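Local coordinates for phenazine biosynthesis protein, PhzF family (Bacillus anthracis, PDB 3EDN), which is of unproven function but, as a PhzF-family protein with a diaminopimelate epimerase-like fold, probably catalyses an isomerisation step related to phenazine biosynthesis, at residues 58-63 / 97-102; 7-12 / 22-27; 147-152 / 165-170. All blocks are in the same frame, centred on the assembly; numbering follows the deposited sequence. Where two conformers were deposited one is given.

How the contacts relate
Along the chain the three contacts follow one another in series; none nests within another or crosses it. Contact 2 comes first, closing a short hairpin between strands 3-11 and 20-25. Contact 1 then closes a longer connection that runs through helix 74-86 and sets strands 59-64 and 95-100 side by side. Its centre lies about 15 Å from that of contact 2, and the same helix backs both. Contact 3, with its centre about 38 Å from that of contact 1, is on the opposite side of the chain's centre. There it closes a 12-residue connection through strand 156-159, tying the 147-152 loop to the end of strand 163-168, consistent with the two-lobed layout of diaminopimelate epimerase-like proteins.

Contact 1 (58-63 / 97-102). With SO4 (sulfate ion), chain O.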
loop_
_atom_site.group_PDB
_atom_site.type_symbol
_atom_site.label_atom_id
_atom_site.label_comp_id
_atom_site.label_asym_id
_atom_site.label_seq_id
_atom_site.Cartn_x
_atom_site.Cartn_y
_atom_site.Cartn_z
ATOM N N ASP A 58 3.449 17.842 4.350
ATOM C CA ASP A 58 3.706 17.586 5.762
ATOM C C ASP A 58 3.373 16.135 6.116
ATOM O O ASP A 58 4.140 15.446 6.797
ATOM C CB ASP A 58 2.921 18.551 6.650
ATOM C CG ASP A 58 3.390 19.990 6.500
ATOM O OD1 ASP A 58 4.627 20.227 6.524
ATOM O OD2 ASP A 58 2.539 20.897 6.352
ATOM N N ILE A 59 2.216 15.684 5.647
ATOM C CA ILE A 59 1.779 14.307 5.830
ATOM C C ILE A 59 1.073 13.826 4.582
ATOM O O ILE A 59 0.771 14.618 3.693
ATOM C CB ILE A 59 0.828 14.128 7.045
ATOM C CG1 ILE A 59 -0.515 14.820 6.794
ATOM C CG2 ILE A 59 1.458 14.665 8.318
ATOM C CD1 ILE A 59 -1.597 14.409 7.816
ATOM N N ARG A 60 0.842 12.517 4.518
ATOM C CA ARG A 60 0.025 11.907 3.485
ATOM C C ARG A 60 -1.142 11.222 4.192
ATOM O O ARG A 60 -1.024 10.791 5.343
ATOM C CB ARG A 60 0.857 10.903 2.681
ATOM C CG ARG A 60 0.125 10.110 1.617
ATOM C CD ARG A 60 1.158 9.457 0.665
ATOM N NE ARG A 60 2.092 8.573 1.376
ATOM C CZ ARG A 60 1.986 7.244 1.408
ATOM N NH1 ARG A 60 1.007 6.630 0.762
ATOM N NH2 ARG A 60 2.875 6.522 2.089
HETATM N N MSE A 61 -2.282 11.138 3.519
HETATM C CA MSE A 61 -3.428 10.439 4.095
HETATM C C MSE A 61 -4.044 9.547 3.050
HETATM O O MSE A 61 -4.179 9.948 1.901
HETATM C CB MSE A 61 -4.500 11.433 4.541
HETATM C CG MSE A 61 -4.274 12.045 5.889
HETATM SE SE MSE A 61 -5.901 12.944 6.508
HETATM C CE MSE A 61 -6.948 11.481 6.838
ATOM N N ARG A 62 -4.443 8.344 3.445
ATOM C CA ARG A 62 -5.283 7.514 2.586
ATOM C C ARG A 62 -6.608 7.285 3.297
ATOM O O ARG A 62 -6.657 7.221 4.540
ATOM C CB ARG A 62 -4.580 6.203 2.216
ATOM C CG ARG A 62 -3.376 6.427 1.292
ATOM C CD ARG A 62 -2.612 5.136 0.996
ATOM N NE ARG A 62 -3.270 4.318 -0.005
ATOM C CZ ARG A 62 -2.703 3.297 -0.641
ATOM N NH1 ARG A 62 -1.431 2.951 -0.383
ATOM N NH2 ARG A 62 -3.404 2.638 -1.556
ATOM N N TYR A 63 -7.670 7.152 2.506
ATOM C CA TYR A 63 -9.046 7.102 3.018
ATOM C C TYR A 63 -9.719 5.831 2.506
ATOM O O TYR A 63 -9.698 5.586 1.301
ATOM C CB TYR A 63 -9.825 8.292 2.472
ATOM C CG TYR A 63 -9.174 9.660 2.657
ATOM C CD1 TYR A 63 -9.332 10.389 3.849
ATOM C CD2 TYR A 63 -8.468 10.263 1.614
ATOM C CE1 TYR A 63 -8.777 11.644 3.990
ATOM C CE2 TYR A 63 -7.895 11.526 1.762
ATOM C CZ TYR A 63 -8.064 12.218 2.938
ATOM O OH TYR A 63 -7.516 13.478 3.093
ATOM N N THR A 97 0.011 20.817 4.992
ATOM C CA THR A 97 -0.308 20.232 3.690
ATOM C C THR A 97 -0.443 18.718 3.795
ATOM O O THR A 97 0.303 18.062 4.536
ATOM C CB THR A 97 0.740 20.575 2.612
ATOM O OG1 THR A 97 2.031 20.196 3.092
ATOM C CG2 THR A 97 0.737 22.093 2.300
ATOM N N ILE A 98 -1.413 18.177 3.062
ATOM C CA ILE A 98 -1.729 16.757 3.077
ATOM C C ILE A 98 -1.654 16.216 1.658
ATOM O O ILE A 98 -2.396 16.644 0.771
ATOM C CB ILE A 98 -3.157 16.476 3.619
ATOM C CG1 ILE A 98 -3.364 17.081 5.014
ATOM C CG2 ILE A 98 -3.424 14.975 3.625
ATOM C CD1 ILE A 98 -4.813 17.023 5.490
ATOM N N GLU A 99 -0.743 15.281 1.430
ATOM C CA GLU A 99 -0.703 14.601 0.152
ATOM C C GLU A 99 -1.849 13.601 0.035
ATOM O O GLU A 99 -2.007 12.733 0.895
ATOM C CB GLU A 99 0.628 13.885 -0.047
ATOM C CG GLU A 99 0.703 13.284 -1.441
ATOM C CD GLU A 99 1.945 12.477 -1.707
ATOM O OE1 GLU A 99 2.746 12.258 -0.763
ATOM O OE2 GLU A 99 2.096 12.066 -2.888
ATOM N N THR A 100 -2.655 13.733 -1.012
ATOM C CA THR A 100 -3.702 12.747 -1.288
ATOM C C THR A 100 -3.674 12.365 -2.762
ATOM O O THR A 100 -2.983 12.990 -3.575
ATOM C CB THR A 100 -5.134 13.255 -0.964
ATOM O OG1 THR A 100 -5.598 14.097 -2.028
ATOM C CG2 THR A 100 -5.186 13.991 0.378
ATOM N N LYS A 101 -4.441 11.336 -3.105
ATOM C CA LYS A 101 -4.501 10.884 -4.481
ATOM C C LYS A 101 -5.187 11.916 -5.378
ATOM O O LYS A 101 -5.012 11.893 -6.598
ATOM C CB LYS A 101 -5.166 9.504 -4.569
ATOM C CG LYS A 101 -4.272 8.393 -4.013
ATOM C CD LYS A 101 -4.828 7.003 -4.271
ATOM C CE LYS A 101 -3.832 5.942 -3.840
ATOM N NZ LYS A 101 -4.376 4.594 -4.145
ATOM N N ALA A 102 -5.940 12.841 -4.784
ATOM C CA ALA A 102 -6.560 13.923 -5.558
ATOM C C ALA A 102 -5.725 15.211 -5.556
ATOM O O ALA A 102 -6.190 16.256 -6.028
ATOM C CB ALA A 102 -7.974 14.194 -5.071
HETATM S S SO4 O . -1.946 1.543 -4.715
HETATM O O1 SO4 O . -0.528 1.205 -4.772
HETATM O O2 SO4 O . -2.572 0.926 -3.554
HETATM O O3 SO4 O . -2.096 2.992 -4.667
HETATM O O4 SO4 O . -2.564 1.016 -5.934
#
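E99 N donates to I59 O at 2.8 Å, in the carbonyl plane with a C=O...N angle of 150°. I59 N to T97 O and M61 N to E99 O carry the backbone pairing on either side of it. Just ahead of strand 59-64, D58 and T97 clasp each other: T97 N is the firm donor to D58 OD2, at 2.9 Å on the anti side, and D58 N donates to T97 OG1 at 3.0 Å. On one face R60 and E99 have CG anti to the backbone N (chi1 176° and -175°), which lays the two chains alongside, R60 CD 3.5 Å from E99 OE1. Their charges stay beyond a salt bridge, with R60 NE 4.3 Å from E99 OE1; R60 NE donates to the carbonyl of S53 and E99 OE1 pairs with S54, while K2 of the second subunit meets E99 OE2. On the face of I59, M61 and I98 the packing is apolar: I98 CG2 lies 3.8 Å from M61 CG, and I98 CG1 rests on I59 CG1, under T77 and I81 of helix 74-86. At the far end a sulfate, probably from the crystallisation liquor, accepts from R62 NH2 through O2 in the guanidinium plane at 2.8 Å and from K101 NZ through O3; E34 N of the second subunit also bonds it. E69 salt-bridges both bases. These are neighbouring parallel strands backed by a helix, as in the diaminopimelate epimerase-like fold, where a curled mixed sheet wraps a central helix.

Contact 2 (7-12 / 22-27)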
loop_
_atom_site.group_PDB
_atom_site.type_symbol
_atom_site.label_atom_id
_atom_site.label_comp_id
_atom_site.label_asym_id
_atom_site.label_seq_id
_atom_site.Cartn_x
_atom_site.Cartn_y
_atom_site.Cartn_z
ATOM N N PHE A 7 -8.690 4.672 16.361
ATOM C CA PHE A 7 -9.484 5.662 17.069
ATOM C C PHE A 7 -10.768 5.961 16.317
ATOM O O PHE A 7 -10.837 5.872 15.084
ATOM C CB PHE A 7 -8.673 6.944 17.289
ATOM C CG PHE A 7 -7.583 6.783 18.299
ATOM C CD1 PHE A 7 -7.781 7.164 19.612
ATOM C CD2 PHE A 7 -6.363 6.234 17.931
ATOM C CE1 PHE A 7 -6.781 7.001 20.548
ATOM C CE2 PHE A 7 -5.371 6.060 18.864
ATOM C CZ PHE A 7 -5.580 6.457 20.170
ATOM N N HIS A 8 -11.798 6.257 17.087
ATOM C CA HIS A 8 -13.057 6.753 16.567
ATOM C C HIS A 8 -13.186 8.196 17.051
ATOM O O HIS A 8 -13.230 8.433 18.264
ATOM C CB HIS A 8 -14.175 5.889 17.139
ATOM C CG HIS A 8 -15.557 6.388 16.869
ATOM N ND1 HIS A 8 -16.668 5.743 17.368
ATOM C CD2 HIS A 8 -16.018 7.450 16.164
ATOM C CE1 HIS A 8 -17.757 6.393 16.994
ATOM N NE2 HIS A 8 -17.392 7.430 16.262
ATOM N N TYR A 9 -13.166 9.151 16.109
ATOM C CA TYR A 9 -13.508 10.552 16.390
ATOM C C TYR A 9 -14.763 10.846 15.609
ATOM O O TYR A 9 -14.943 10.306 14.512
ATOM C CB TYR A 9 -12.389 11.511 15.924
ATOM C CG TYR A 9 -11.305 11.686 16.952
ATOM C CD1 TYR A 9 -10.487 10.618 17.307
ATOM C CD2 TYR A 9 -11.103 12.911 17.590
ATOM C CE1 TYR A 9 -9.502 10.762 18.266
ATOM C CE2 TYR A 9 -10.116 13.071 18.551
ATOM C CZ TYR A 9 -9.309 11.982 18.875
ATOM O OH TYR A 9 -8.335 12.117 19.840
ATOM N N ASP A 10 -15.637 11.680 16.169
ATOM C CA ASP A 10 -16.803 12.147 15.404
ATOM C C ASP A 10 -16.480 13.515 14.841
ATOM O O ASP A 10 -16.081 14.408 15.586
ATOM C CB ASP A 10 -18.061 12.238 16.271
ATOM C CG ASP A 10 -18.865 10.947 16.283
ATOM O OD1 ASP A 10 -18.464 9.959 15.632
ATOM O OD2 ASP A 10 -19.916 10.963 16.955
ATOM N N ALA A 11 -16.608 13.661 13.523
ATOM C CA ALA A 11 -16.368 14.950 12.858
ATOM C C ALA A 11 -17.608 15.850 12.883
ATOM O O ALA A 11 -18.756 15.363 12.899
ATOM C CB ALA A 11 -15.934 14.729 11.424
ATOM N N PHE A 12 -17.362 17.163 12.854
ATOM C CA PHE A 12 -18.412 18.198 12.790
ATOM C C PHE A 12 -19.313 18.216 14.024
ATOM O O PHE A 12 -20.520 18.498 13.941
ATOM C CB PHE A 12 -19.259 18.067 11.516
ATOM C CG PHE A 12 -18.466 18.106 10.239
ATOM C CD1 PHE A 12 -17.660 19.198 9.939
ATOM C CD2 PHE A 12 -18.573 17.086 9.303
ATOM C CE1 PHE A 12 -16.930 19.246 8.739
ATOM C CE2 PHE A 12 -17.853 17.130 8.130
ATOM C CZ PHE A 12 -17.051 18.212 7.838
ATOM N N ALA A 22 -15.421 8.938 12.150
ATOM C CA ALA A 22 -14.199 8.923 11.391
ATOM C C ALA A 22 -13.273 7.935 12.112
ATOM O O ALA A 22 -12.845 8.198 13.233
ATOM C CB ALA A 22 -13.588 10.339 11.380
ATOM N N GLY A 23 -12.960 6.804 11.470
ATOM C CA GLY A 23 -11.938 5.894 11.996
ATOM C C GLY A 23 -10.566 6.457 11.668
ATOM O O GLY A 23 -10.377 7.084 10.641
ATOM N N ILE A 24 -9.605 6.241 12.555
ATOM C CA ILE A 24 -8.273 6.791 12.348
ATOM C C ILE A 24 -7.191 5.848 12.850
ATOM O O ILE A 24 -7.244 5.360 13.978
ATOM C CB ILE A 24 -8.095 8.134 13.115
ATOM C CG1 ILE A 24 -9.248 9.110 12.862
ATOM C CG2 ILE A 24 -6.757 8.787 12.774
ATOM C CD1 ILE A 24 -9.315 10.211 13.907
ATOM N N VAL A 25 -6.236 5.581 11.982
ATOM C CA VAL A 25 -4.955 4.995 12.392
ATOM C C VAL A 25 -3.933 6.138 12.318
ATOM O O VAL A 25 -3.608 6.635 11.244
ATOM C CB VAL A 25 -4.569 3.819 11.495
ATOM C CG1 VAL A 25 -3.136 3.304 11.813
ATOM C CG2 VAL A 25 -5.609 2.710 11.643
ATOM N N LEU A 26 -3.448 6.547 13.488
ATOM C CA LEU A 26 -2.633 7.755 13.624
ATOM C C LEU A 26 -1.230 7.648 13.028
ATOM O O LEU A 26 -0.643 8.670 12.699
ATOM C CB LEU A 26 -2.514 8.145 15.102
ATOM C CG LEU A 26 -3.803 8.574 15.825
ATOM C CD1 LEU A 26 -3.547 8.632 17.328
ATOM C CD2 LEU A 26 -4.252 9.916 15.304
ATOM N N ASP A 27 -0.680 6.434 12.947
ATOM C CA ASP A 27 0.581 6.224 12.220
ATOM C C ASP A 27 0.486 4.897 11.486
ATOM O O ASP A 27 0.586 3.828 12.085
ATOM C CB ASP A 27 1.800 6.279 13.148
ATOM C CG ASP A 27 3.112 5.999 12.416
ATOM O OD1 ASP A 27 3.093 5.638 11.224
ATOM O OD2 ASP A 27 4.184 6.175 13.045
#
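F7 and I24 form a hydrogen-bonded pair of the antiparallel hairpin, joined both ways: F7 N gives a nearly straight bond to I24 O at 2.9 Å, and I24 N returns one to F7 O at 2.8 Å. Y9 and A22 repeat this pattern as a second hydrogen-bonded pair. Between them H8 faces G23 in a non-hydrogen-bonded pair, and the CA of G23 closes on F7 O at 3.3 Å in a CA-H...O contact. F7, Y9, A22 and I24 share one face. There the CD1 methyl of I24 leans obliquely on the Y9 ring, 3.6 Å from Y9 CD1. CG1 of I24 is anti to its carbonyl carbon (chi1 -49°), which carries that methyl over to the tyrosine. Past the end of the strand L26 turns back and crosses the F7 side chain at about a right angle, its CD1 3.5 Å from F7 CE2. Helix 74-86 lies over this face, Y82 and A83 meeting Y9 and T80 meeting I24, while R87 NE is hydrogen-bonded to Y9 OH and R87 touches both F7 and L26. The opposite face carries H8, whose NE2 donates to D10 OD1 at 2.8 Å from above the carboxylate plane, 41° out of it. D10 OD2 is occupied by the backbone N of G19, and H8 ND1 is bonded to K293 NZ on strand 282-298, the other neighbour of strand 3-11. The hairpin thus has an apolar, aromatic side against the helix and a hydrogen-bonded H8-D10 pair on its reverse. With NE2 donating to D10 and ND1 probably accepting from K293 NZ, H8 is probably neutral, its proton kept on NE2.

Contact 3 (147-152 / 165-170); sequences NDLDVS and VIVPVK
K170 lies along the start of 147-152, its chain extended to CE and then bent (chi4 56°) to drop NZ between two carbonyls. NZ bonds N147 O at 2.8 Å, from above the carbonyl plane and 49° out of it, and L149 O at the same length, less tilted from that carbonyl's own plane; a water takes a third N-H. Two carbonyls and a water thus take up the ammonium, while the backbone N of K170 donates to D148 O at 3.0 Å. On the inner side L149 and V167 meet obliquely, CD2 of the leucine 3.6 Å from CG1 of the valine, with V169 CG1 slightly farther from the same methyl. D150 sets its CB against the P168 ring, 3.9 Å from P168 CB, and its N donates almost straight to P168 O at 2.9 Å. With CG anti to the backbone N (chi1 178°), D150 OD1 accepts from S152 N two residues on, in an Asx turn, and a water links D150 OD2 to V169 O. A second water spans D150 O and P168 O. D148 turns away to the backbone N of E145 and to R177. Around this junction V169 rests on V174 and C175 of helix 172-177, P168 on Y239 of helix 230-244, and strand 163-168 runs parallel to strand 196-201.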
loop_
_atom_site.group_PDB
_atom_site.type_symbol
_atom_site.label_atom_id
_atom_site.label_comp_id
_atom_site.label_asym_id
_atom_site.label_seq_id
_atom_site.Cartn_x
_atom_site.Cartn_y
_atom_site.Cartn_z
ATOM N N ASN A 147 -47.167 20.582 -0.987
ATOM C CA ASN A 147 -47.279 21.821 -0.223
ATOM C C ASN A 147 -46.400 21.842 1.022
ATOM O O ASN A 147 -46.458 22.778 1.807
ATOM C CB ASN A 147 -48.736 22.130 0.153
ATOM C CG ASN A 147 -49.333 21.105 1.098
ATOM O OD1 ASN A 147 -48.799 19.997 1.264
ATOM N ND2 ASN A 147 -50.466 21.459 1.716
ATOM N N ASP A 148 -45.559 20.819 1.178
ATOM C CA ASP A 148 -44.501 20.860 2.200
ATOM C C ASP A 148 -43.245 21.564 1.693
ATOM O O ASP A 148 -42.362 21.920 2.489
ATOM C CB ASP A 148 -44.143 19.443 2.644
ATOM C CG ASP A 148 -45.269 18.760 3.365
ATOM O OD1 ASP A 148 -45.905 19.415 4.215
ATOM O OD2 ASP A 148 -45.502 17.567 3.098
ATOM N N LEU A 149 -43.142 21.738 0.380
ATOM C CA LEU A 149 -42.006 22.445 -0.217
ATOM C C LEU A 149 -42.124 23.949 0.008
ATOM O O LEU A 149 -43.234 24.497 0.087
ATOM C CB LEU A 149 -41.906 22.148 -1.722
ATOM C CG LEU A 149 -41.777 20.669 -2.109
ATOM C CD1 LEU A 149 -41.847 20.512 -3.614
ATOM C CD2 LEU A 149 -40.473 20.087 -1.603
ATOM N N ASP A 150 -40.985 24.618 0.096
ATOM C CA ASP A 150 -40.944 26.066 0.202
ATOM C C ASP A 150 -40.926 26.644 -1.206
ATOM O O ASP A 150 -39.916 26.553 -1.897
ATOM C CB ASP A 150 -39.696 26.483 0.975
ATOM C CG ASP A 150 -39.551 27.986 1.104
ATOM O OD1 ASP A 150 -40.387 28.752 0.555
ATOM O OD2 ASP A 150 -38.589 28.416 1.767
ATOM N N VAL A 151 -42.047 27.233 -1.619
ATOM C CA VAL A 151 -42.194 27.729 -2.982
ATOM C C VAL A 151 -41.287 28.937 -3.277
ATOM O O VAL A 151 -40.990 29.245 -4.446
ATOM C CB VAL A 151 -43.681 28.104 -3.310
ATOM C CG1 VAL A 151 -44.631 26.981 -2.912
ATOM C CG2 VAL A 151 -44.083 29.391 -2.614
ATOM N N SER A 152 -40.818 29.596 -2.221
ATOM C CA SER A 152 -40.084 30.856 -2.374
ATOM C C SER A 152 -38.616 30.684 -2.758
ATOM O O SER A 152 -37.958 31.648 -3.158
ATOM C CB SER A 152 -40.173 31.695 -1.100
ATOM O OG SER A 152 -39.372 31.137 -0.075
ATOM N N VAL A 165 -29.104 17.460 -4.455
ATOM C CA VAL A 165 -30.248 18.316 -4.785
ATOM C C VAL A 165 -30.659 19.073 -3.537
ATOM O O VAL A 165 -31.052 18.466 -2.526
ATOM C CB VAL A 165 -31.473 17.513 -5.314
ATOM C CG1 VAL A 165 -32.548 18.462 -5.830
ATOM C CG2 VAL A 165 -31.058 16.557 -6.435
ATOM N N ILE A 166 -30.551 20.400 -3.597
ATOM C CA ILE A 166 -31.017 21.241 -2.514
ATOM C C ILE A 166 -32.532 21.427 -2.691
ATOM O O ILE A 166 -32.969 22.006 -3.689
ATOM C CB ILE A 166 -30.315 22.622 -2.551
ATOM C CG1 ILE A 166 -28.782 22.484 -2.378
ATOM C CG2 ILE A 166 -30.903 23.550 -1.495
ATOM C CD1 ILE A 166 -28.368 21.810 -1.044
ATOM N N VAL A 167 -33.313 20.929 -1.734
ATOM C CA VAL A 167 -34.773 20.966 -1.769
ATOM C C VAL A 167 -35.315 21.793 -0.587
ATOM O O VAL A 167 -35.435 21.280 0.539
ATOM C CB VAL A 167 -35.354 19.543 -1.680
ATOM C CG1 VAL A 167 -36.880 19.580 -1.814
ATOM C CG2 VAL A 167 -34.757 18.658 -2.764
ATOM N N PRO A 168 -35.626 23.074 -0.827
ATOM C CA PRO A 168 -36.173 23.893 0.265
ATOM C C PRO A 168 -37.552 23.403 0.727
ATOM O O PRO A 168 -38.468 23.235 -0.101
ATOM C CB PRO A 168 -36.257 25.295 -0.352
ATOM C CG PRO A 168 -35.225 25.270 -1.502
ATOM C CD PRO A 168 -35.390 23.870 -2.052
ATOM N N VAL A 169 -37.681 23.154 2.031
ATOM C CA VAL A 169 -38.969 22.801 2.644
ATOM C C VAL A 169 -39.390 23.874 3.665
ATOM O O VAL A 169 -38.590 24.727 4.056
ATOM C CB VAL A 169 -38.964 21.368 3.255
ATOM C CG1 VAL A 169 -38.608 20.331 2.190
ATOM C CG2 VAL A 169 -37.999 21.300 4.416
ATOM N N LYS A 170 -40.654 23.852 4.066
ATOM C CA LYS A 170 -41.203 24.958 4.840
ATOM C C LYS A 170 -40.542 25.169 6.203
ATOM O O LYS A 170 -40.244 26.301 6.569
ATOM C CB LYS A 170 -42.719 24.802 4.990
ATOM C CG LYS A 170 -43.501 25.252 3.749
ATOM C CD LYS A 170 -44.997 24.962 3.918
ATOM C CE LYS A 170 -45.829 25.693 2.868
ATOM N NZ LYS A 170 -45.446 25.396 1.484
HETATM O O HOH W 1 -36.940 26.726 2.975
HETATM O O HOH W 2 -38.869 24.110 -2.758
HETATM O O HOH W 3 -44.019 27.919 1.116
#